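Local coordinates for protein aldehyde Dehydrogenase (Burkholderia cenocepacia, PDB 4O6R) that probably oxidises aldehydes with NAD(P)+ as a member of the aldehyde dehydrogenase family, and can bind adenosine monophosphate, at residues 83-97 with 184-196. Numbering follows the deposited sequence.
Sequences IEANTEALAQLESLD and ITPLSTLRIVELM
Asp97 OD2 is gripped twice: Leu187 N reaches it at 3.1 Å, nearly along its C-O axis. A bridging water also donates to Asp97 OD2, at 2.7 Å. An acidic side chain suits this place, because it takes up a backbone N-H near the N-terminal end of the helix, whose dipole would probably favour the negative charge. The same water donates to Glu94 OE1 and accepts from Ser188 N, tying both carboxylates to that end. Ser188 OG donates to Glu94 OE1 at 2.7 Å, from above the carboxylate plane; small serine lets the backbones approach to 5.8 Å between the Glu94 and Ser188 CA atoms. Leu93 extends CG away from its own N (chi1 -177°), which sets CD1 against Leu187 CB. Further along, Leu90 CD2 packs on Arg191 CG, the apolar stem of a side chain whose NH2 bonds weakly to Asn86 OD1 (3.2 Å); Asn86 ND2 donates to Ala82 O, and Arg191 NH1 forms salt bridges with Glu194 and Glu198. Branched, apolar Ile83 and Ile192 suit their buried place, meeting through their CD1 methyls at 3.8 Å. Helix segments 87-97 and 187-196 run roughly antiparallel, at 152°, with helix 159-172 touching Glu94 and Ile192, strand 27-32 packing on Asp97 and Leu187, and helix 102-123 backing Ile83.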
loop_
_atom_site.group_PDB
_atom_site.type_symbol
_atom_site.label_atom_id
_atom_site.label_comp_id
_atom_site.label_asym_id
_atom_site.label_seq_id
_atom_site.Cartn_x
_atom_site.Cartn_y
_atom_site.Cartn_z
ATOM N N ILE A 83 -1.842 -18.577 25.342
ATOM C CA ILE A 83 -1.977 -19.839 24.620
ATOM C C ILE A 83 -0.688 -20.639 24.733
ATOM O O ILE A 83 -0.702 -21.823 25.141
ATOM C CB ILE A 83 -2.357 -19.601 23.145
ATOM C CG1 ILE A 83 -3.793 -19.076 23.068
ATOM C CG2 ILE A 83 -2.184 -20.872 22.311
ATOM C CD1 ILE A 83 -4.150 -18.432 21.719
ATOM N N GLU A 84 0.435 -19.993 24.437
ATOM C CA GLU A 84 1.723 -20.665 24.553
ATOM C C GLU A 84 2.003 -21.150 25.975
ATOM O O GLU A 84 2.502 -22.264 26.149
ATOM C CB GLU A 84 2.857 -19.794 24.028
ATOM C CG GLU A 84 2.804 -19.722 22.504
ATOM C CD GLU A 84 3.751 -18.700 21.868
ATOM O OE1 GLU A 84 4.365 -17.886 22.591
ATOM O OE2 GLU A 84 3.828 -18.682 20.620
ATOM N N ALA A 85 1.671 -20.338 26.978
ATOM C CA ALA A 85 1.814 -20.750 28.392
ATOM C C ALA A 85 0.953 -21.955 28.746
ATOM O O ALA A 85 1.224 -22.642 29.726
ATOM C CB ALA A 85 1.499 -19.595 29.327
ATOM N N ASN A 86 -0.096 -22.190 27.977
ATOM C CA ASN A 86 -1.012 -23.301 28.183
ATOM C C ASN A 86 -0.916 -24.367 27.103
ATOM O O ASN A 86 -1.871 -25.115 26.890
ATOM C CB ASN A 86 -2.444 -22.763 28.254
ATOM C CG ASN A 86 -2.725 -22.046 29.557
ATOM O OD1 ASN A 86 -2.966 -22.696 30.575
ATOM N ND2 ASN A 86 -2.638 -20.723 29.560
ATOM N N THR A 87 0.242 -24.469 26.451
ATOM C CA THR A 87 0.414 -25.349 25.289
ATOM C C THR A 87 -0.032 -26.763 25.581
ATOM O O THR A 87 -0.896 -27.297 24.877
ATOM C CB THR A 87 1.864 -25.349 24.777
ATOM O OG1 THR A 87 2.168 -24.077 24.229
ATOM C CG2 THR A 87 2.099 -26.408 23.684
ATOM N N GLU A 88 0.518 -27.379 26.623
ATOM C CA GLU A 88 0.242 -28.800 26.862
ATOM C C GLU A 88 -1.241 -29.071 27.175
ATOM O O GLU A 88 -1.829 -29.986 26.599
ATOM C CB GLU A 88 1.152 -29.378 27.957
ATOM C CG GLU A 88 0.903 -30.854 28.249
ATOM C CD GLU A 88 1.194 -31.788 27.073
ATOM O OE1 GLU A 88 1.735 -31.351 26.022
ATOM O OE2 GLU A 88 0.894 -33.006 27.207
ATOM N N ALA A 89 -1.859 -28.269 28.044
ATOM C CA ALA A 89 -3.263 -28.465 28.346
ATOM C C ALA A 89 -4.177 -28.210 27.124
ATOM O O ALA A 89 -5.150 -28.936 26.931
ATOM C CB ALA A 89 -3.696 -27.629 29.543
ATOM N N LEU A 90 -3.865 -27.202 26.299
ATOM C CA LEU A 90 -4.637 -26.954 25.091
ATOM C C LEU A 90 -4.472 -28.105 24.090
ATOM O O LEU A 90 -5.431 -28.534 23.481
ATOM C CB LEU A 90 -4.264 -25.626 24.416
ATOM C CG LEU A 90 -4.874 -24.353 25.003
ATOM C CD1 LEU A 90 -4.250 -23.120 24.429
ATOM C CD2 LEU A 90 -6.363 -24.296 24.744
ATOM N N ALA A 91 -3.245 -28.588 23.952
ATOM C CA ALA A 91 -2.954 -29.683 23.055
ATOM C C ALA A 91 -3.707 -30.954 23.485
ATOM O O ALA A 91 -4.300 -31.637 22.648
ATOM C CB ALA A 91 -1.458 -29.942 23.003
ATOM N N GLN A 92 -3.635 -31.273 24.777
ATOM C CA GLN A 92 -4.362 -32.408 25.310
ATOM C C GLN A 92 -5.861 -32.290 25.044
ATOM O O GLN A 92 -6.488 -33.268 24.632
ATOM C CB GLN A 92 -4.103 -32.576 26.807
ATOM C CG GLN A 92 -2.695 -33.035 27.148
ATOM C CD GLN A 92 -2.450 -34.507 26.816
ATOM O OE1 GLN A 92 -3.369 -35.320 26.838
ATOM N NE2 GLN A 92 -1.195 -34.856 26.570
ATOM N N LEU A 93 -6.439 -31.115 25.278
ATOM C CA LEU A 93 -7.891 -30.933 25.117
ATOM C C LEU A 93 -8.296 -31.061 23.650
ATOM O O LEU A 93 -9.257 -31.776 23.302
ATOM C CB LEU A 93 -8.343 -29.586 25.689
ATOM C CG LEU A 93 -9.838 -29.274 25.659
ATOM C CD1 LEU A 93 -10.612 -30.296 26.454
ATOM C CD2 LEU A 93 -10.103 -27.890 26.247
ATOM N N GLU A 94 -7.526 -30.415 22.781
ATOM C CA GLU A 94 -7.761 -30.500 21.330
ATOM C C GLU A 94 -7.685 -31.952 20.831
ATOM O O GLU A 94 -8.584 -32.409 20.116
ATOM C CB GLU A 94 -6.774 -29.581 20.559
ATOM C CG GLU A 94 -7.016 -29.459 19.049
ATOM C CD GLU A 94 -8.225 -28.614 18.659
ATOM O OE1 GLU A 94 -9.165 -28.450 19.462
ATOM O OE2 GLU A 94 -8.271 -28.131 17.494
ATOM N N SER A 95 -6.642 -32.687 21.230
ATOM C CA SER A 95 -6.500 -34.107 20.865
ATOM C C SER A 95 -7.647 -34.980 21.372
ATOM O O SER A 95 -8.097 -35.871 20.671
ATOM C CB SER A 95 -5.159 -34.696 21.339
ATOM O OG SER A 95 -4.080 -34.113 20.606
ATOM N N LEU A 96 -8.106 -34.726 22.584
ATOM C CA LEU A 96 -9.182 -35.505 23.186
ATOM C C LEU A 96 -10.470 -35.381 22.365
ATOM O O LEU A 96 -11.152 -36.374 22.111
ATOM C CB LEU A 96 -9.431 -35.019 24.610
ATOM C CG LEU A 96 -10.355 -35.840 25.493
ATOM C CD1 LEU A 96 -9.735 -37.177 25.867
ATOM C CD2 LEU A 96 -10.720 -35.053 26.752
ATOM N N ASP A 97 -10.752 -34.159 21.940
ATOM C CA ASP A 97 -11.992 -33.778 21.274
ATOM C C ASP A 97 -11.976 -34.100 19.773
ATOM O O ASP A 97 -12.974 -34.517 19.203
ATOM C CB ASP A 97 -12.148 -32.250 21.474
ATOM C CG ASP A 97 -13.553 -31.756 21.266
ATOM O OD1 ASP A 97 -14.475 -32.588 21.099
ATOM O OD2 ASP A 97 -13.724 -30.519 21.283
ATOM N N ILE A 184 -19.441 -30.611 17.323
ATOM C CA ILE A 184 -18.682 -31.873 17.370
ATOM C C ILE A 184 -17.382 -31.712 18.169
ATOM O O ILE A 184 -16.936 -32.677 18.816
ATOM C CB ILE A 184 -18.318 -32.394 15.942
ATOM C CG1 ILE A 184 -19.551 -32.478 15.031
ATOM C CG2 ILE A 184 -17.643 -33.761 16.016
ATOM C CD1 ILE A 184 -20.730 -33.139 15.672
ATOM N N THR A 185 -16.756 -30.529 18.087
ATOM C CA THR A 185 -15.446 -30.291 18.695
ATOM C C THR A 185 -15.384 -28.892 19.307
ATOM O O THR A 185 -14.635 -28.037 18.826
ATOM C CB THR A 185 -14.320 -30.373 17.635
ATOM O OG1 THR A 185 -14.567 -29.411 16.587
ATOM C CG2 THR A 185 -14.236 -31.745 17.052
ATOM N N PRO A 186 -16.211 -28.619 20.329
ATOM C CA PRO A 186 -16.329 -27.226 20.795
ATOM C C PRO A 186 -15.364 -26.867 21.922
ATOM O O PRO A 186 -15.309 -25.724 22.349
ATOM C CB PRO A 186 -17.749 -27.185 21.353
ATOM C CG PRO A 186 -17.939 -28.557 21.911
ATOM C CD PRO A 186 -17.294 -29.458 20.873
ATOM N N LEU A 187 -14.655 -27.844 22.449
ATOM C CA LEU A 187 -14.068 -27.655 23.779
ATOM C C LEU A 187 -12.882 -26.669 23.826
ATOM O O LEU A 187 -12.800 -25.822 24.731
ATOM C CB LEU A 187 -13.703 -28.999 24.377
ATOM C CG LEU A 187 -14.901 -29.928 24.611
ATOM C CD1 LEU A 187 -14.444 -31.266 25.121
ATOM C CD2 LEU A 187 -15.892 -29.308 25.589
ATOM N N SER A 188 -11.995 -26.731 22.840
ATOM C CA SER A 188 -10.829 -25.846 22.838
ATOM C C SER A 188 -11.240 -24.376 22.636
ATOM O O SER A 188 -10.625 -23.476 23.206
ATOM C CB SER A 188 -9.798 -26.345 21.812
ATOM O OG SER A 188 -10.295 -26.185 20.495
ATOM N N THR A 189 -12.326 -24.134 21.900
ATOM C CA THR A 189 -12.839 -22.801 21.682
ATOM C C THR A 189 -13.337 -22.152 22.973
ATOM O O THR A 189 -13.129 -20.966 23.220
ATOM C CB THR A 189 -13.980 -22.842 20.646
ATOM O OG1 THR A 189 -13.470 -23.377 19.431
ATOM C CG2 THR A 189 -14.513 -21.444 20.380
ATOM N N LEU A 190 -13.996 -22.952 23.796
ATOM C CA LEU A 190 -14.436 -22.501 25.099
ATOM C C LEU A 190 -13.225 -22.175 26.011
ATOM O O LEU A 190 -13.279 -21.246 26.797
ATOM C CB LEU A 190 -15.363 -23.554 25.715
ATOM C CG LEU A 190 -16.655 -23.791 24.936
ATOM C CD1 LEU A 190 -17.542 -24.769 25.679
ATOM C CD2 LEU A 190 -17.423 -22.491 24.763
ATOM N N ARG A 191 -12.137 -22.936 25.913
ATOM C CA ARG A 191 -10.918 -22.592 26.648
ATOM C C ARG A 191 -10.264 -21.311 26.124
ATOM O O ARG A 191 -9.792 -20.494 26.906
ATOM C CB ARG A 191 -9.913 -23.755 26.624
ATOM C CG ARG A 191 -8.614 -23.540 27.406
ATOM C CD ARG A 191 -8.845 -23.176 28.868
ATOM N NE ARG A 191 -7.567 -22.996 29.584
ATOM C CZ ARG A 191 -7.312 -22.079 30.513
ATOM N NH1 ARG A 191 -8.252 -21.217 30.915
ATOM N NH2 ARG A 191 -6.097 -22.029 31.061
ATOM N N ILE A 192 -10.254 -21.131 24.797
ATOM C CA ILE A 192 -9.732 -19.904 24.212
ATOM C C ILE A 192 -10.478 -18.684 24.757
ATOM O O ILE A 192 -9.849 -17.705 25.144
ATOM C CB ILE A 192 -9.798 -19.944 22.672
ATOM C CG1 ILE A 192 -8.749 -20.899 22.135
ATOM C CG2 ILE A 192 -9.629 -18.560 22.037
ATOM C CD1 ILE A 192 -7.313 -20.471 22.436
ATOM N N VAL A 193 -11.807 -18.712 24.774
ATOM C CA VAL A 193 -12.527 -17.517 25.201
ATOM C C VAL A 193 -12.340 -17.279 26.680
ATOM O O VAL A 193 -12.375 -16.124 27.125
ATOM C CB VAL A 193 -14.009 -17.501 24.766
ATOM C CG1 VAL A 193 -14.835 -18.449 25.613
ATOM C CG2 VAL A 193 -14.566 -16.091 24.848
ATOM N N GLU A 194 -12.152 -18.352 27.446
ATOM C CA GLU A 194 -11.783 -18.230 28.857
ATOM C C GLU A 194 -10.445 -17.494 29.001
ATOM O O GLU A 194 -10.316 -16.595 29.845
ATOM C CB GLU A 194 -11.707 -19.612 29.536
ATOM C CG GLU A 194 -11.596 -19.503 31.045
ATOM C CD GLU A 194 -11.553 -20.832 31.723
ATOM O OE1 GLU A 194 -11.014 -21.809 31.145
ATOM O OE2 GLU A 194 -12.066 -20.882 32.854
ATOM N N LEU A 195 -9.457 -17.859 28.178
ATOM C CA LEU A 195 -8.172 -17.148 28.198
ATOM C C LEU A 195 -8.346 -15.697 27.790
ATOM O O LEU A 195 -7.730 -14.824 28.385
ATOM C CB LEU A 195 -7.112 -17.806 27.297
ATOM C CG LEU A 195 -6.663 -19.197 27.737
ATOM C CD1 LEU A 195 -5.769 -19.881 26.711
ATOM C CD2 LEU A 195 -5.952 -19.110 29.064
ATOM N N MET A 196 -9.168 -15.446 26.766
ATOM C CA MET A 196 -9.506 -14.081 26.378
ATOM C C MET A 196 -10.016 -13.240 27.557
ATOM O O MET A 196 -9.564 -12.105 27.759
ATOM C CB MET A 196 -10.528 -14.087 25.224
ATOM C CG MET A 196 -9.922 -14.536 23.903
ATOM S SD MET A 196 -11.241 -14.668 22.690
ATOM C CE MET A 196 -10.304 -14.437 21.181
HETATM O O HOH W 1 -11.749 -28.788 20.725
#